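Local coordinates for protein ribose-phosphate pyrophosphokinase (Thermus thermophilus, PDB 7PN0) that catalyses the transfer of diphosphate from ATP to ribose 5-phosphate, making phosphoribosyl diphosphate (PRPP), a precursor of nucleotides, at residues Ile221-Ser226 with Leu256-Lys261; Gly249-Pro254 with Val267-Thr272; Val41-Ser46 with Leu70-Ala75. One frame throughout, in Å; residues are numbered along the deposited sequence.

Interaction 1: residues Ile221-Ser226 with Leu256-Lys261. With SO4 (sulfate ion), chain D; SO4 (sulfate ion), chain G.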
loop_
_atom_site.group_PDB
_atom_site.type_symbol
_atom_site.label_atom_id
_atom_site.label_comp_id
_atom_site.label_asym_id
_atom_site.label_seq_id
_atom_site.Cartn_x
_atom_site.Cartn_y
_atom_site.Cartn_z
ATOM N N ILE A 221 24.586 25.454 11.162
ATOM C CA ILE A 221 25.405 25.639 12.385
ATOM C C ILE A 221 24.576 25.083 13.536
ATOM O O ILE A 221 23.481 25.631 13.823
ATOM C CB ILE A 221 25.766 27.115 12.561
ATOM C CG1 ILE A 221 26.565 27.643 11.370
ATOM C CG2 ILE A 221 26.508 27.321 13.860
ATOM C CD1 ILE A 221 26.385 29.123 11.143
ATOM N N SER A 222 25.051 23.990 14.126
ATOM C CA SER A 222 24.467 23.369 15.330
ATOM C C SER A 222 25.226 23.848 16.567
ATOM O O SER A 222 24.765 24.826 17.201
ATOM C CB SER A 222 24.404 21.858 15.179
ATOM O OG SER A 222 25.672 21.299 14.820
ATOM N N THR A 223 26.334 23.196 16.893
ATOM C CA THR A 223 27.186 23.496 18.068
ATOM C C THR A 223 28.277 24.514 17.718
ATOM O O THR A 223 29.000 24.937 18.652
ATOM C CB THR A 223 27.838 22.224 18.606
ATOM O OG1 THR A 223 28.755 21.740 17.637
ATOM C CG2 THR A 223 26.836 21.146 18.936
ATOM N N ALA A 224 28.412 24.882 16.449
ATOM C CA ALA A 224 29.454 25.801 15.919
ATOM C C ALA A 224 30.855 25.187 16.049
ATOM O O ALA A 224 31.817 25.939 15.873
ATOM C CB ALA A 224 29.387 27.135 16.623
ATOM N N GLY A 225 30.967 23.870 16.292
ATOM C CA GLY A 225 32.258 23.145 16.345
ATOM C C GLY A 225 33.078 23.300 15.066
ATOM O O GLY A 225 34.275 23.687 15.163
ATOM N N SER A 226 32.486 23.043 13.894
ATOM C CA SER A 226 33.186 23.190 12.587
ATOM C C SER A 226 33.453 24.673 12.244
ATOM O O SER A 226 34.557 24.997 11.723
ATOM C CB SER A 226 32.443 22.496 11.508
ATOM O OG SER A 226 32.899 22.969 10.257
ATOM N N LEU A 256 26.542 29.589 20.976
ATOM C CA LEU A 256 26.502 31.068 21.167
ATOM C C LEU A 256 27.795 31.524 21.877
ATOM O O LEU A 256 28.437 32.479 21.390
ATOM C CB LEU A 256 25.250 31.446 21.964
ATOM C CG LEU A 256 24.060 31.916 21.124
ATOM C CD1 LEU A 256 24.309 33.325 20.637
ATOM C CD2 LEU A 256 23.801 31.008 19.936
ATOM N N ASP A 257 28.180 30.819 22.939
ATOM C CA ASP A 257 29.438 31.056 23.707
ATOM C C ASP A 257 30.642 30.932 22.772
ATOM O O ASP A 257 31.564 31.744 22.883
ATOM C CB ASP A 257 29.601 30.083 24.881
ATOM C CG ASP A 257 28.600 30.216 26.022
ATOM O OD1 ASP A 257 27.891 31.237 26.118
ATOM O OD2 ASP A 257 28.531 29.295 26.811
ATOM N N ARG A 258 30.651 29.920 21.897
ATOM C CA ARG A 258 31.794 29.620 21.001
ATOM C C ARG A 258 31.942 30.739 19.970
ATOM O O ARG A 258 33.066 31.183 19.704
ATOM C CB ARG A 258 31.571 28.269 20.322
ATOM C CG ARG A 258 31.928 27.069 21.183
ATOM C CD ARG A 258 31.633 25.789 20.436
ATOM N NE ARG A 258 32.124 24.615 21.120
ATOM C CZ ARG A 258 31.968 23.366 20.685
ATOM N NH1 ARG A 258 32.450 22.352 21.393
ATOM N NH2 ARG A 258 31.278 23.121 19.579
ATOM N N ILE A 259 30.826 31.167 19.386
ATOM C CA ILE A 259 30.784 32.290 18.416
ATOM C C ILE A 259 31.247 33.584 19.088
ATOM O O ILE A 259 32.018 34.285 18.457
ATOM C CB ILE A 259 29.378 32.392 17.817
ATOM C CG1 ILE A 259 29.091 31.163 16.957
ATOM C CG2 ILE A 259 29.206 33.681 17.041
ATOM C CD1 ILE A 259 27.634 31.042 16.535
ATOM N N ALA A 260 30.797 33.890 20.301
ATOM C CA ALA A 260 31.227 35.113 21.043
ATOM C C ALA A 260 32.747 35.070 21.265
ATOM O O ALA A 260 33.369 36.108 21.121
ATOM C CB ALA A 260 30.500 35.223 22.345
ATOM N N LYS A 261 33.307 33.890 21.543
ATOM C CA LYS A 261 34.737 33.670 21.909
ATOM C C LYS A 261 35.599 33.710 20.650
ATOM O O LYS A 261 36.743 34.178 20.726
ATOM C CB LYS A 261 34.946 32.304 22.568
ATOM C CG LYS A 261 34.899 32.278 24.090
ATOM C CD LYS A 261 35.647 31.086 24.706
ATOM C CE LYS A 261 36.424 31.422 25.969
ATOM N NZ LYS A 261 35.532 31.735 27.116
HETATM S S SO4 D . 28.855 23.422 12.987
HETATM O O1 SO4 D . 29.670 24.624 12.790
HETATM O O2 SO4 D . 28.242 23.069 11.729
HETATM O O3 SO4 D . 29.726 22.336 13.408
HETATM O O4 SO4 D . 27.803 23.664 13.946
HETATM S S SO4 G . 31.236 19.540 19.035
HETATM O O1 SO4 G . 31.775 20.412 18.035
HETATM O O2 SO4 G . 29.817 19.442 18.917
HETATM O O3 SO4 G . 31.831 18.257 18.852
HETATM O O4 SO4 G . 31.540 20.049 20.343
#
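The anion-binding loop that leads into helix 225-236, probably the ribose 5-phosphate loop of PRPP synthetases judging by sequence and family, presents T223 and A224 to R258 and I259 of helix 255-261. R258 NH2 gives a hydrogen bond to the backbone T223 O (3.1 Å, 144° at the hydrogen), approaching from above the carbonyl plane. The side chain stays extended from CG to NE, which carries its guanidinium past A224 to the loop and a sulfate. This sulfate meets the edge of the guanidinium: R258 NH1 bonds its O4 at 2.7 Å, while R258 NH2 bonds its O1 at 3.2 Å. T223 OG1, set between its own backbone N and carbonyl carbon (chi1 66°), gives that sulfate a third grip at O2, 2.8 Å away. A CB on G225 would clash with this same sulfate, so glycine may suit an anion site here. A second sulfate sits within the curl of the loop, where S222 N and A224 N both donate to its O4 at 2.8 Å and S226 N donates to its O3; such a cluster of backbone N-H groups at a helix start is consistent with a phosphate site. A224, the N-cap residue, is small enough for its CB to rest on I259 CG1 (4.1 Å). With an alanine in place of R258, T223 O would probably lose this donor and one sulfate its cationic partner. Both sulfates probably come from the crystallisation liquor. Around the contact, I259 also packs on V267 of strand 266-270 and L281 of strand 281-284, R258 lies against V228 of helix 225-236, and A35 of the second subunit touches T223.

Interaction 2: residues Gly249-Pro254 with Val267-Thr272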
loop_
_atom_site.group_PDB
_atom_site.type_symbol
_atom_site.label_atom_id
_atom_site.label_comp_id
_atom_site.label_asym_id
_atom_site.label_seq_id
_atom_site.Cartn_x
_atom_site.Cartn_y
_atom_site.Cartn_z
ATOM N N GLY A 249 20.350 28.001 11.281
ATOM C CA GLY A 249 20.961 28.523 12.508
ATOM C C GLY A 249 20.355 27.795 13.665
ATOM O O GLY A 249 19.390 28.307 14.282
ATOM N N VAL A 250 20.864 26.589 13.909
ATOM C CA VAL A 250 20.264 25.692 14.917
ATOM C C VAL A 250 20.761 26.138 16.317
ATOM O O VAL A 250 19.920 26.313 17.224
ATOM C CB VAL A 250 20.567 24.228 14.578
ATOM C CG1 VAL A 250 19.844 23.322 15.545
ATOM C CG2 VAL A 250 20.244 23.892 13.123
ATOM N N TYR A 251 22.049 26.440 16.460
ATOM C CA TYR A 251 22.609 27.199 17.628
ATOM C C TYR A 251 22.238 26.500 18.944
ATOM O O TYR A 251 21.512 27.042 19.805
ATOM C CB TYR A 251 22.103 28.642 17.598
ATOM C CG TYR A 251 22.498 29.448 16.389
ATOM C CD1 TYR A 251 23.782 29.417 15.883
ATOM C CD2 TYR A 251 21.595 30.307 15.790
ATOM C CE1 TYR A 251 24.177 30.257 14.854
ATOM C CE2 TYR A 251 21.957 31.103 14.722
ATOM C CZ TYR A 251 23.247 31.077 14.242
ATOM O OH TYR A 251 23.603 31.881 13.196
ATOM N N VAL A 252 22.696 25.259 19.088
ATOM C CA VAL A 252 22.434 24.431 20.288
ATOM C C VAL A 252 23.728 24.293 21.107
ATOM O O VAL A 252 24.837 24.533 20.573
ATOM C CB VAL A 252 21.807 23.080 19.901
ATOM C CG1 VAL A 252 20.382 23.273 19.429
ATOM C CG2 VAL A 252 22.643 22.335 18.860
ATOM N N GLY A 253 23.571 23.933 22.382
ATOM C CA GLY A 253 24.671 23.686 23.341
ATOM C C GLY A 253 25.603 24.897 23.417
ATOM O O GLY A 253 25.156 26.014 23.646
ATOM N N PRO A 254 26.911 24.733 23.128
ATOM C CA PRO A 254 27.885 25.819 23.308
ATOM C C PRO A 254 27.969 26.810 22.133
ATOM O O PRO A 254 28.877 27.636 22.132
ATOM C CB PRO A 254 29.206 25.035 23.413
ATOM C CG PRO A 254 28.994 23.845 22.492
ATOM C CD PRO A 254 27.519 23.491 22.622
ATOM N N VAL A 267 28.099 36.022 12.040
ATOM C CA VAL A 267 27.531 34.706 11.646
ATOM C C VAL A 267 26.087 34.966 11.238
ATOM O O VAL A 267 25.304 35.439 12.088
ATOM C CB VAL A 267 27.645 33.692 12.790
ATOM C CG1 VAL A 267 27.097 32.331 12.363
ATOM C CG2 VAL A 267 29.094 33.580 13.270
ATOM N N ALA A 268 25.781 34.687 9.985
ATOM C CA ALA A 268 24.444 34.894 9.404
ATOM C C ALA A 268 23.826 33.522 9.142
ATOM O O ALA A 268 24.547 32.619 8.675
ATOM C CB ALA A 268 24.541 35.705 8.144
ATOM N N ALA A 269 22.524 33.415 9.374
ATOM C CA ALA A 269 21.736 32.205 9.074
ATOM C C ALA A 269 20.331 32.661 8.744
ATOM O O ALA A 269 19.978 33.811 9.082
ATOM C CB ALA A 269 21.795 31.271 10.227
ATOM N N THR A 270 19.552 31.822 8.063
ATOM C CA THR A 270 18.155 32.169 7.764
ATOM C C THR A 270 17.323 31.966 9.042
ATOM O O THR A 270 17.860 31.541 10.130
ATOM C CB THR A 270 17.617 31.345 6.582
ATOM O OG1 THR A 270 17.321 30.053 7.131
ATOM C CG2 THR A 270 18.552 31.320 5.398
ATOM N N ASP A 271 16.021 32.154 8.895
ATOM C CA ASP A 271 15.054 31.976 9.992
ATOM C C ASP A 271 14.306 30.657 9.770
ATOM O O ASP A 271 13.201 30.521 10.285
ATOM C CB ASP A 271 14.142 33.198 10.146
ATOM C CG ASP A 271 13.468 33.725 8.886
ATOM O OD1 ASP A 271 13.680 33.153 7.798
ATOM O OD2 ASP A 271 12.721 34.728 9.005
ATOM N N THR A 272 14.873 29.686 9.051
ATOM C CA THR A 272 14.244 28.324 9.006
ATOM C C THR A 272 14.040 27.818 10.445
ATOM O O THR A 272 13.050 27.087 10.728
ATOM C CB THR A 272 15.077 27.301 8.213
ATOM O OG1 THR A 272 16.392 27.265 8.743
ATOM C CG2 THR A 272 15.155 27.551 6.729
HETATM O O HOH W 1 17.689 28.928 10.582
#
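This is a buried apolar contact with a water-bridged polar end, joining G249, at the close of strand 248-249, and Y251, in the loop that leads on to helix 255-261, to V267 and A269 of strand 266-270 and T270 just along the chain, in the C-terminal half of the protein. The phenol of Y251 reaches across to the strand: its OH lies 3.5 Å from A269 CB and 3.6 Å from V267 CG1, the valine methyl meeting the ring at its edge. V267 holds that methyl anti to its backbone N (chi1 -178°), and the two side chains run past one another in opposite directions. A269 is small for good reason, since its CB touches both Y251 OH and G249 CA, the latter 3.7 Å away. G249 has to be small as well: its CA lies under one face of the Y251 ring, offset toward the rim, and a CB there would clash with both A269 CB and the ring. Y251 itself takes up a positive phi of 56°, turning the chain as the ring folds back over G249. Beside this packing a water collects three polar groups, accepting from G249 N at 2.9 Å, donating to T270 O at 2.7 Å and bonding T272 OG1 at 2.8 Å. T270 OG1 accepts from T272 N (3.1 Å, 168°) in an ST turn and also bonds T247 O, while T272 OG1 is further tied to H248 ND1. I221, L256, I259 and L281 also pack on the Y251 side chain. The chemistry implies a division of labour: close-fitting small residues and an aromatic ring exclude solvent along the strand, whereas beside T270 one ordered water satisfies a buried amide and carbonyl that lie too far apart to pair directly.

Interaction 3: residues Val41-Ser46 with Leu70-Ala75. With SO4 (sulfate ion), chain E.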
loop_
_atom_site.group_PDB
_atom_site.type_symbol
_atom_site.label_atom_id
_atom_site.label_comp_id
_atom_site.label_asym_id
_atom_site.label_seq_id
_atom_site.Cartn_x
_atom_site.Cartn_y
_atom_site.Cartn_z
ATOM N N VAL A 41 -4.173 18.146 18.805
ATOM C CA VAL A 41 -4.249 19.232 17.793
ATOM C C VAL A 41 -5.717 19.418 17.410
ATOM O O VAL A 41 -6.498 18.442 17.461
ATOM C CB VAL A 41 -3.372 18.955 16.560
ATOM C CG1 VAL A 41 -1.906 18.749 16.969
ATOM C CG2 VAL A 41 -3.910 17.814 15.749
ATOM N N ARG A 42 -6.090 20.626 17.010
ATOM C CA ARG A 42 -7.458 20.913 16.543
ATOM C C ARG A 42 -7.437 22.139 15.626
ATOM O O ARG A 42 -6.947 23.168 16.028
ATOM C CB ARG A 42 -8.383 21.099 17.759
ATOM C CG ARG A 42 -9.868 21.209 17.391
ATOM C CD ARG A 42 -10.794 21.499 18.580
ATOM N NE ARG A 42 -10.437 22.760 19.242
ATOM C CZ ARG A 42 -10.192 22.940 20.548
ATOM N NH1 ARG A 42 -9.869 24.142 20.985
ATOM N NH2 ARG A 42 -10.268 21.945 21.423
ATOM N N TYR A 43 -8.050 22.035 14.449
ATOM C CA TYR A 43 -8.274 23.190 13.548
ATOM C C TYR A 43 -9.594 23.837 13.963
ATOM O O TYR A 43 -10.625 23.153 14.087
ATOM C CB TYR A 43 -8.303 22.786 12.080
ATOM C CG TYR A 43 -6.992 22.236 11.576
ATOM C CD1 TYR A 43 -5.945 23.076 11.227
ATOM C CD2 TYR A 43 -6.787 20.860 11.475
ATOM C CE1 TYR A 43 -4.745 22.575 10.752
ATOM C CE2 TYR A 43 -5.596 20.341 10.983
ATOM C CZ TYR A 43 -4.552 21.201 10.677
ATOM O OH TYR A 43 -3.365 20.739 10.190
ATOM N N GLU A 44 -9.530 25.119 14.241
ATOM C CA GLU A 44 -10.673 25.851 14.848
ATOM C C GLU A 44 -11.744 26.110 13.800
ATOM O O GLU A 44 -12.942 26.249 14.212
ATOM C CB GLU A 44 -10.169 27.145 15.481
ATOM C CG GLU A 44 -9.180 26.850 16.602
ATOM C CD GLU A 44 -9.674 25.937 17.717
ATOM O OE1 GLU A 44 -10.865 25.486 17.697
ATOM O OE2 GLU A 44 -8.885 25.713 18.646
ATOM N N GLU A 45 -11.363 26.159 12.525
ATOM C CA GLU A 45 -12.329 26.404 11.423
ATOM C C GLU A 45 -12.153 25.378 10.305
ATOM O O GLU A 45 -11.133 24.680 10.262
ATOM C CB GLU A 45 -12.183 27.821 10.881
ATOM C CG GLU A 45 -12.510 28.927 11.909
ATOM C CD GLU A 45 -13.930 29.043 12.465
ATOM O OE1 GLU A 45 -14.074 29.684 13.547
ATOM O OE2 GLU A 45 -14.901 28.503 11.856
ATOM N N SER A 46 -13.146 25.305 9.423
ATOM C CA SER A 46 -13.146 24.328 8.296
ATOM C C SER A 46 -11.931 24.584 7.417
ATOM O O SER A 46 -11.598 25.731 7.208
ATOM C CB SER A 46 -14.422 24.401 7.523
ATOM O OG SER A 46 -14.354 23.536 6.435
ATOM N N LEU A 70 2.995 15.409 12.332
ATOM C CA LEU A 70 2.287 14.163 11.909
ATOM C C LEU A 70 0.789 14.295 12.246
ATOM O O LEU A 70 -0.082 14.014 11.375
ATOM C CB LEU A 70 2.933 12.981 12.610
ATOM C CG LEU A 70 4.359 12.659 12.180
ATOM C CD1 LEU A 70 4.893 11.474 12.944
ATOM C CD2 LEU A 70 4.411 12.387 10.681
ATOM N N MET A 71 0.470 14.727 13.475
ATOM C CA MET A 71 -0.938 14.869 13.933
ATOM C C MET A 71 -1.670 15.995 13.160
ATOM O O MET A 71 -2.826 15.801 12.793
ATOM C CB MET A 71 -0.952 15.171 15.429
ATOM C CG MET A 71 -0.571 14.033 16.233
ATOM S SD MET A 71 -0.514 14.457 17.980
ATOM C CE MET A 71 -2.252 14.683 18.309
ATOM N N MET A 72 -1.015 17.116 12.835
ATOM C CA MET A 72 -1.675 18.207 12.053
ATOM C C MET A 72 -1.921 17.762 10.611
ATOM O O MET A 72 -2.970 18.066 10.064
ATOM C CB MET A 72 -0.832 19.476 12.098
ATOM C CG MET A 72 -0.877 20.127 13.441
ATOM S SD MET A 72 -0.000 21.700 13.471
ATOM C CE MET A 72 -1.148 22.675 12.524
ATOM N N VAL A 73 -1.007 16.986 10.026
ATOM C CA VAL A 73 -1.188 16.434 8.662
ATOM C C VAL A 73 -2.346 15.443 8.686
ATOM O O VAL A 73 -3.311 15.556 7.819
ATOM C CB VAL A 73 0.122 15.779 8.197
ATOM C CG1 VAL A 73 -0.148 14.830 7.054
ATOM C CG2 VAL A 73 1.137 16.838 7.841
ATOM N N ASP A 74 -2.309 14.536 9.653
ATOM C CA ASP A 74 -3.394 13.538 9.859
ATOM C C ASP A 74 -4.782 14.203 9.992
ATOM O O ASP A 74 -5.764 13.782 9.319
ATOM C CB ASP A 74 -3.066 12.638 11.033
ATOM C CG ASP A 74 -4.145 11.612 11.252
ATOM O OD1 ASP A 74 -4.373 10.755 10.323
ATOM O OD2 ASP A 74 -4.763 11.700 12.308
ATOM N N ALA A 75 -4.873 15.166 10.899
ATOM C CA ALA A 75 -6.115 15.876 11.255
ATOM C C ALA A 75 -6.589 16.653 10.023
ATOM O O ALA A 75 -7.812 16.665 9.766
ATOM C CB ALA A 75 -5.851 16.760 12.442
HETATM S S SO4 E . -16.111 20.985 8.291
HETATM O O1 SO4 E . -15.772 21.364 6.991
HETATM O O2 SO4 E . -16.601 22.125 9.029
HETATM O O3 SO4 E . -17.151 19.999 8.273
HETATM O O4 SO4 E . -14.940 20.479 8.980
#
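Y43 and V41, on one strand of the hairpin 29-33/39-43, dock on helix 62-78 through M71, M72 and A75, the short strand and helix axes coming within 8.5 Å at an angle of 39°. Y43 OH donates to the backbone M72 O at 2.7 Å, with the oxygen close to the plane of the tyrosine ring, yet the hydroxyl stands above the carbonyl plane, at a C=O...donor angle of 111°. Along the ring's edge, CE2 meets A75 CB at 3.9 Å, and on the other flank CE1 meets M72 CE at 4.0 Å. The bend of M72 at chi3 (72°) brings that methyl back to the tyrosine, an adaptability that suits methionine here. V41 spreads its two branches over the helix: CG1 touches M72 CG at 3.9 Å, while CG2 lies 4.0 Å from both M71 CB and A75 CB. Alanine at 75 lets strand and helix approach closely. In the next shell, F6 packs edge-to-face with Y43, I54 touches both Y43 and M72, and I104 of the second subunit covers A75. R103 of that subunit bonds Y43 O. Farther along, S46 OG donates to a sulfate (2.7 Å) that is also held by R48, R103 of the second subunit, and S302 and S304 of the third, consistent with the allosteric anion site of related PRPP synthetases. Chemically, the contact is a hydrophobic seam in which a helix carbonyl satisfies the tyrosine side chain's one polar atom and fixes its place, while packing on A75, M72 and F6 probably limits the ring's turning.

In the fold
From the N terminus, interaction 3 comes first, closing a loop of 23 residues, which contains strand 51-55 and the first part of helix 62-78, and so fixing the hairpin 29-33/39-43 to helix 62-78, beside the N-terminal parallel sheet. Interactions 1 and 2 follow in the C-terminal half and cross along the chain: 221-226 is joined to 256-261 over 249-254, which in turn reaches beyond to 267-272. These two touch, with I221 O to V250 N and S222 O to V252 N probable hydrogen bonds, so the anion-binding loop 221-226, helix 255-261 and strand 266-270 form one unit. Interaction 3 stands apart, its nearest atoms about 14 Å from interaction 2 and about 22 Å from interaction 1.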